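Internalin (Listeria monocytogenes serotype 4b, PDB 4FMZ) is a leucine-rich-repeat protein of the internalin family that probably serves in adhesion to, or invasion of, host cells. Local coordinates at residues Leu21-Gly24 / Ile25-Leu29; Leu29-Ser33 / Val34-Val38; Ser149-Ser152 / Asn153-Gly156. All blocks are in the same frame, centred on the assembly; numbering follows the deposited sequence.

Overall arrangement
Interactions 1 and 2 both belong to the N-terminal part of the chain, inside the family region of bacterial adhesion and invasion proteins. Interaction 1 lies on helix 19-29. Interaction 2 follows at once, sharing Leu29, and carries the chain from that helix to strand 37-38. Their centres are about 8 Å apart and they touch: Arg26 packs on Ser33, and Val34 on Ala22 and Glu23. Interaction 3 comes later in the chain, in the leucine-rich repeats, between strands 136-138 and 159-161. Its centre is about 35 Å from that of interaction 1 and about 42 Å from that of interaction 2. The first two thus help build the cap of the solenoid, and the third one of its turns.

Interaction 1 of 3, residues Leu21-Gly24 / Ile25-Leu29; sequences LAEG and IRAVL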
loop_
_atom_site.group_PDB
_atom_site.type_symbol
_atom_site.label_atom_id
_atom_site.label_comp_id
_atom_site.label_asym_id
_atom_site.label_seq_id
_atom_site.Cartn_x
_atom_site.Cartn_y
_atom_site.Cartn_z
ATOM N N LEU A 21 4.436 23.485 16.372
ATOM C CA LEU A 21 3.243 22.977 17.037
ATOM C C LEU A 21 2.453 24.143 17.683
ATOM O O LEU A 21 1.234 24.195 17.529
ATOM C CB LEU A 21 3.591 21.919 18.074
ATOM C CG LEU A 21 2.395 21.216 18.765
ATOM C CD1 LEU A 21 1.397 20.619 17.749
ATOM C CD2 LEU A 21 2.889 20.147 19.659
ATOM N N ALA A 22 3.147 25.100 18.334
ATOM C CA ALA A 22 2.495 26.276 18.942
ATOM C C ALA A 22 1.742 27.070 17.858
ATOM O O ALA A 22 0.594 27.442 18.075
ATOM C CB ALA A 22 3.519 27.159 19.641
ATOM N N GLU A 23 2.352 27.224 16.654
ATOM C CA GLU A 23 1.727 27.899 15.513
ATOM C C GLU A 23 0.441 27.171 15.073
ATOM O O GLU A 23 -0.554 27.830 14.801
ATOM C CB GLU A 23 2.715 28.049 14.339
ATOM C CG GLU A 23 2.145 28.584 13.031
ATOM C CD GLU A 23 1.339 29.867 13.059
ATOM O OE1 GLU A 23 1.559 30.714 13.958
ATOM O OE2 GLU A 23 0.496 30.031 12.149
ATOM N N GLY A 24 0.453 25.840 15.068
ATOM C CA GLY A 24 -0.715 25.042 14.705
ATOM C C GLY A 24 -1.863 25.179 15.680
ATOM O O GLY A 24 -3.028 25.169 15.269
ATOM N N ILE A 25 -1.539 25.283 16.990
ATOM C CA ILE A 25 -2.520 25.500 18.058
ATOM C C ILE A 25 -3.125 26.905 17.890
ATOM O O ILE A 25 -4.348 27.050 17.944
ATOM C CB ILE A 25 -1.898 25.271 19.479
ATOM C CG1 ILE A 25 -1.415 23.801 19.659
ATOM C CG2 ILE A 25 -2.875 25.659 20.607
ATOM C CD1 ILE A 25 -2.506 22.686 19.607
ATOM N N ARG A 26 -2.267 27.931 17.670
ATOM C CA ARG A 26 -2.692 29.317 17.434
ATOM C C ARG A 26 -3.651 29.381 16.243
ATOM O O ARG A 26 -4.727 29.964 16.368
ATOM C CB ARG A 26 -1.473 30.229 17.182
ATOM C CG ARG A 26 -1.851 31.711 17.026
ATOM C CD ARG A 26 -1.036 32.468 15.977
ATOM N NE ARG A 26 -1.041 31.873 14.629
ATOM C CZ ARG A 26 -2.022 31.981 13.730
ATOM N NH1 ARG A 26 -3.143 32.619 14.033
ATOM N NH2 ARG A 26 -1.893 31.439 12.529
ATOM N N ALA A 27 -3.281 28.721 15.117
ATOM C CA ALA A 27 -4.068 28.703 13.886
ATOM C C ALA A 27 -5.418 28.007 14.061
ATOM O O ALA A 27 -6.422 28.557 13.605
ATOM C CB ALA A 27 -3.287 28.048 12.758
ATOM N N VAL A 28 -5.467 26.831 14.722
ATOM C CA VAL A 28 -6.727 26.105 14.893
ATOM C C VAL A 28 -7.692 26.885 15.823
ATOM O O VAL A 28 -8.898 26.856 15.585
ATOM C CB VAL A 28 -6.537 24.620 15.325
ATOM C CG1 VAL A 28 -6.093 24.480 16.784
ATOM C CG2 VAL A 28 -7.785 23.786 15.042
ATOM N N LEU A 29 -7.170 27.597 16.841
ATOM C CA LEU A 29 -8.008 28.351 17.771
ATOM C C LEU A 29 -8.234 29.802 17.308
ATOM O O LEU A 29 -8.943 30.552 17.979
ATOM C CB LEU A 29 -7.391 28.319 19.180
ATOM C CG LEU A 29 -7.443 26.965 19.920
ATOM C CD1 LEU A 29 -6.475 26.946 21.085
ATOM C CD2 LEU A 29 -8.859 26.621 20.412
#
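Glu23 and Arg26 both set CG anti to the backbone N (chi1 173° and -176°). Their chains then bend, at chi2 in Glu23 and at chi2 and chi3 in Arg26, and run side by side in the same direction. The result is a salt bridge between residues three apart, about one helical turn. Arg26 grips the carboxylate side-on with two nitrogens, one to each oxygen. NE of Arg26 gives a bond of 2.9 Å to OE1 of Glu23, and NH2 of Arg26 one of 2.8 Å to OE2 of Glu23. Both oxygens lie close to the guanidinium plane, but the carboxylate is turned 32° from it. Both donors stand out of the carboxylate plane, the one at OE2 on its syn side. The paired bonds restrict rotation of both groups. The backbone keeps regular alpha-helical bonds: Arg26 N to Ala22 O is 2.9 Å, and Val28 N to Gly24 O is 3.0 Å. Arg26 NH1 also bonds Lys31 O, so the guanidinium ties the helix to the chain that leaves it. On the buried side of helix 19-29, Leu21 and Ile25 pack on Phe16 and on Leu49 of strand 48-50, while Ala22, Ile25 and Arg26 touch Ile12 of helix 12-15.

Interaction 2 of 3, residues Leu29-Ser33 / Val34-Val38; sequences LQKAS and VTDVV
Asp36 reaches back to the backbone of Ala32 and Ser33, and this is the tight part of the contact. Its OD2 takes a bond of 3.0 Å from Ser33 N, which comes from well above the carboxylate plane, 67° out of it. A second bond, from Ala32 N to Asp36 OD2, is weak, bent to 118° at the hydrogen. One carboxylate oxygen thus gathers two successive N-H groups. In return Asp36 N bonds Ser33 O at 3.1 Å and closes a type I beta turn from Ser33 to Asp36. Over this turn the hydroxyls of Ser33 and Thr35 meet, OG to OG1 2.8 Å. Thr35 OG1 sits between its own backbone N and carbonyl carbon (chi1 63°), which brings it to Ser33 OG.

The chain arrives from a Schellman motif at the C-terminal end of helix 19-29, with Gln30 in positive phi. It leaves in strand 37-38, paired antiparallel with strand 10-11. Here the apolar contact is small: Leu29 CD1 meets Val38 CG1 at 3.6 Å, the side chains crossing at about a right angle.

The looser side is that of the Lys31 chain. Lys31 CE packs loosely on Val38 CG1 at 4.0 Å, and NZ makes its salt bridge with Glu42. A water bonded to Val37 O at 2.7 Å makes a weak bond to Lys31 NZ.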
loop_
_atom_site.group_PDB
_atom_site.type_symbol
_atom_site.label_atom_id
_atom_site.label_comp_id
_atom_site.label_asym_id
_atom_site.label_seq_id
_atom_site.Cartn_x
_atom_site.Cartn_y
_atom_site.Cartn_z
ATOM N N LEU A 29 -7.170 27.597 16.841
ATOM C CA LEU A 29 -8.008 28.351 17.771
ATOM C C LEU A 29 -8.234 29.802 17.308
ATOM O O LEU A 29 -8.943 30.552 17.979
ATOM C CB LEU A 29 -7.391 28.319 19.180
ATOM C CG LEU A 29 -7.443 26.965 19.920
ATOM C CD1 LEU A 29 -6.475 26.946 21.085
ATOM C CD2 LEU A 29 -8.859 26.621 20.412
ATOM N N GLN A 30 -7.635 30.183 16.158
ATOM C CA GLN A 30 -7.695 31.513 15.533
ATOM C C GLN A 30 -7.307 32.620 16.540
ATOM O O GLN A 30 -7.981 33.648 16.676
ATOM C CB GLN A 30 -9.051 31.765 14.858
ATOM C CG GLN A 30 -9.203 30.866 13.629
ATOM C CD GLN A 30 -10.384 31.159 12.773
ATOM O OE1 GLN A 30 -10.858 32.287 12.677
ATOM N NE2 GLN A 30 -10.851 30.126 12.094
ATOM N N LYS A 31 -6.186 32.388 17.242
ATOM C CA LYS A 31 -5.605 33.356 18.178
ATOM C C LYS A 31 -4.696 34.287 17.380
ATOM O O LYS A 31 -4.232 33.910 16.300
ATOM C CB LYS A 31 -4.833 32.648 19.317
ATOM C CG LYS A 31 -5.709 31.810 20.259
ATOM C CD LYS A 31 -6.525 32.647 21.213
ATOM C CE LYS A 31 -7.465 31.794 22.033
ATOM N NZ LYS A 31 -8.392 32.625 22.832
ATOM N N ALA A 32 -4.448 35.495 17.878
ATOM C CA ALA A 32 -3.594 36.449 17.167
ATOM C C ALA A 32 -2.110 36.057 17.208
ATOM O O ALA A 32 -1.387 36.332 16.257
ATOM C CB ALA A 32 -3.766 37.837 17.760
ATOM N N SER A 33 -1.655 35.430 18.304
ATOM C CA SER A 33 -0.239 35.123 18.525
ATOM C C SER A 33 -0.046 33.858 19.364
ATOM O O SER A 33 -0.939 33.481 20.118
ATOM C CB SER A 33 0.413 36.310 19.245
ATOM O OG SER A 33 1.709 36.052 19.761
ATOM N N VAL A 34 1.150 33.237 19.272
ATOM C CA VAL A 34 1.527 32.062 20.082
ATOM C C VAL A 34 1.750 32.493 21.552
ATOM O O VAL A 34 1.840 31.644 22.436
ATOM C CB VAL A 34 2.761 31.294 19.518
ATOM C CG1 VAL A 34 2.451 30.680 18.149
ATOM C CG2 VAL A 34 4.014 32.181 19.461
ATOM N N THR A 35 1.835 33.810 21.814
ATOM C CA THR A 35 1.985 34.319 23.190
ATOM C C THR A 35 0.609 34.439 23.872
ATOM O O THR A 35 0.553 34.677 25.084
ATOM C CB THR A 35 2.738 35.664 23.231
ATOM O OG1 THR A 35 1.991 36.653 22.527
ATOM C CG2 THR A 35 4.155 35.575 22.676
ATOM N N ASP A 36 -0.493 34.275 23.107
ATOM C CA ASP A 36 -1.858 34.380 23.633
ATOM C C ASP A 36 -2.199 33.242 24.588
ATOM O O ASP A 36 -1.820 32.089 24.358
ATOM C CB ASP A 36 -2.895 34.411 22.495
ATOM C CG ASP A 36 -2.891 35.672 21.659
ATOM O OD1 ASP A 36 -2.276 36.680 22.092
ATOM O OD2 ASP A 36 -3.534 35.674 20.592
ATOM N N VAL A 37 -2.938 33.582 25.657
ATOM C CA VAL A 37 -3.367 32.622 26.669
ATOM C C VAL A 37 -4.471 31.733 26.112
ATOM O O VAL A 37 -5.350 32.207 25.391
ATOM C CB VAL A 37 -3.813 33.363 27.959
ATOM C CG1 VAL A 37 -4.718 32.503 28.839
ATOM C CG2 VAL A 37 -2.602 33.788 28.748
ATOM N N VAL A 38 -4.404 30.441 26.442
ATOM C CA VAL A 38 -5.452 29.484 26.117
ATOM C C VAL A 38 -5.939 28.864 27.412
ATOM O O VAL A 38 -5.158 28.682 28.346
ATOM C CB VAL A 38 -5.096 28.429 25.052
ATOM C CG1 VAL A 38 -5.081 29.064 23.665
ATOM C CG2 VAL A 38 -3.773 27.711 25.354
HETATM O O HOH W 1 -7.998 32.399 26.098
#

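Interaction 3 of 3, residues Ser149-Ser152 / Asn153-Gly156; sequences SPLS and NMTG
A type I beta turn from Leu151 to Met154 lies on the convex side of the leucine-rich-repeat solenoid, between strands 136-138 and 159-161. Met154, present as selenomethionine, closes it: its N bonds Leu151 O at 3.0 Å, with an N-H...O angle of 159°. The donor is tilted 35° from the carbonyl plane. The side chains of the same two residues also meet. Leu151 CD2 touches Met154 SE at 4.0 Å, and Met154 CE lies about as near to Leu151 CD2. Met154 holds CG anti to the carbonyl carbon (chi1 -66°) and is extended beyond it, which carries the selenium past Leu151 O to the leucine branch.

Both side chains are buried in the core of the repeat. Both pack on Leu137 of strand 136-138, and Leu151 also touches Ile125, while Met154 touches Leu128 and Met134. This is the build of a leucine-rich repeat, in which apolar residues of the convex segment close over those of the strand. The 3-10 segment that starts at Ser149 leads into the turn, with Ser152 N bonded to Ser149 O at 3.2 Å. Met154 is also the centre of an inverse gamma turn, closed by a weak bond from Thr155 N to Asn153 O.

Water serves the outer side. One molecule accepts from Asn153 N at 2.9 Å. Another joins Ser152 OG and Asn153 OD1, 2.8 Å from each. Ser152 O bonds Asn175 ND2, tying the turn to the loop between strands 159-161 and 181-183.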
loop_
_atom_site.group_PDB
_atom_site.type_symbol
_atom_site.label_atom_id
_atom_site.label_comp_id
_atom_site.label_asym_id
_atom_site.label_seq_id
_atom_site.Cartn_x
_atom_site.Cartn_y
_atom_site.Cartn_z
ATOM N N SER A 149 4.354 -10.186 14.008
ATOM C CA SER A 149 3.501 -10.947 14.937
ATOM C C SER A 149 2.536 -10.060 15.770
ATOM O O SER A 149 1.390 -10.489 15.932
ATOM C CB SER A 149 4.311 -11.879 15.837
ATOM O OG SER A 149 5.284 -11.196 16.613
ATOM N N PRO A 150 2.875 -8.805 16.191
ATOM C CA PRO A 150 1.896 -8.003 16.954
ATOM C C PRO A 150 0.659 -7.549 16.151
ATOM O O PRO A 150 -0.259 -6.992 16.743
ATOM C CB PRO A 150 2.719 -6.793 17.409
ATOM C CG PRO A 150 4.141 -7.239 17.325
ATOM C CD PRO A 150 4.179 -8.114 16.135
ATOM N N LEU A 151 0.607 -7.799 14.829
ATOM C CA LEU A 151 -0.568 -7.455 14.008
ATOM C C LEU A 151 -1.683 -8.520 14.085
ATOM O O LEU A 151 -2.821 -8.220 13.720
ATOM C CB LEU A 151 -0.181 -7.300 12.526
ATOM C CG LEU A 151 0.856 -6.260 12.137
ATOM C CD1 LEU A 151 0.941 -6.127 10.610
ATOM C CD2 LEU A 151 0.561 -4.924 12.763
ATOM N N SER A 152 -1.341 -9.753 14.516
ATOM C CA SER A 152 -2.192 -10.949 14.510
ATOM C C SER A 152 -3.621 -10.773 15.090
ATOM O O SER A 152 -4.523 -11.458 14.600
ATOM C CB SER A 152 -1.488 -12.120 15.188
ATOM O OG SER A 152 -1.287 -11.933 16.579
ATOM N N ASN A 153 -3.848 -9.874 16.073
ATOM C CA ASN A 153 -5.196 -9.709 16.649
ATOM C C ASN A 153 -6.052 -8.619 15.954
ATOM O O ASN A 153 -7.175 -8.360 16.393
ATOM C CB ASN A 153 -5.117 -9.426 18.159
ATOM C CG ASN A 153 -4.484 -10.555 18.936
ATOM O OD1 ASN A 153 -4.748 -11.739 18.690
ATOM N ND2 ASN A 153 -3.606 -10.211 19.872
HETATM N N MSE A 154 -5.574 -8.052 14.842
HETATM C CA MSE A 154 -6.320 -7.006 14.124
HETATM C C MSE A 154 -7.257 -7.649 13.107
HETATM O O MSE A 154 -7.117 -7.440 11.907
HETATM C CB MSE A 154 -5.366 -6.017 13.445
HETATM C CG MSE A 154 -4.552 -5.197 14.411
HETATM SE SE MSE A 154 -3.285 -4.147 13.406
HETATM C CE MSE A 154 -2.469 -3.227 14.909
ATOM N N THR A 155 -8.241 -8.406 13.601
ATOM C CA THR A 155 -9.155 -9.191 12.756
ATOM C C THR A 155 -10.139 -8.327 11.953
ATOM O O THR A 155 -10.730 -8.843 11.009
ATOM C CB THR A 155 -9.893 -10.241 13.591
ATOM O OG1 THR A 155 -10.497 -9.609 14.721
ATOM C CG2 THR A 155 -8.965 -11.340 14.043
ATOM N N GLY A 156 -10.272 -7.042 12.296
ATOM C CA GLY A 156 -11.114 -6.101 11.557
ATOM C C GLY A 156 -10.349 -5.278 10.531
ATOM O O GLY A 156 -10.938 -4.415 9.873
HETATM O O HOH W 2 -2.641 -7.613 17.336
HETATM O O HOH W 3 -3.111 -13.748 17.550
#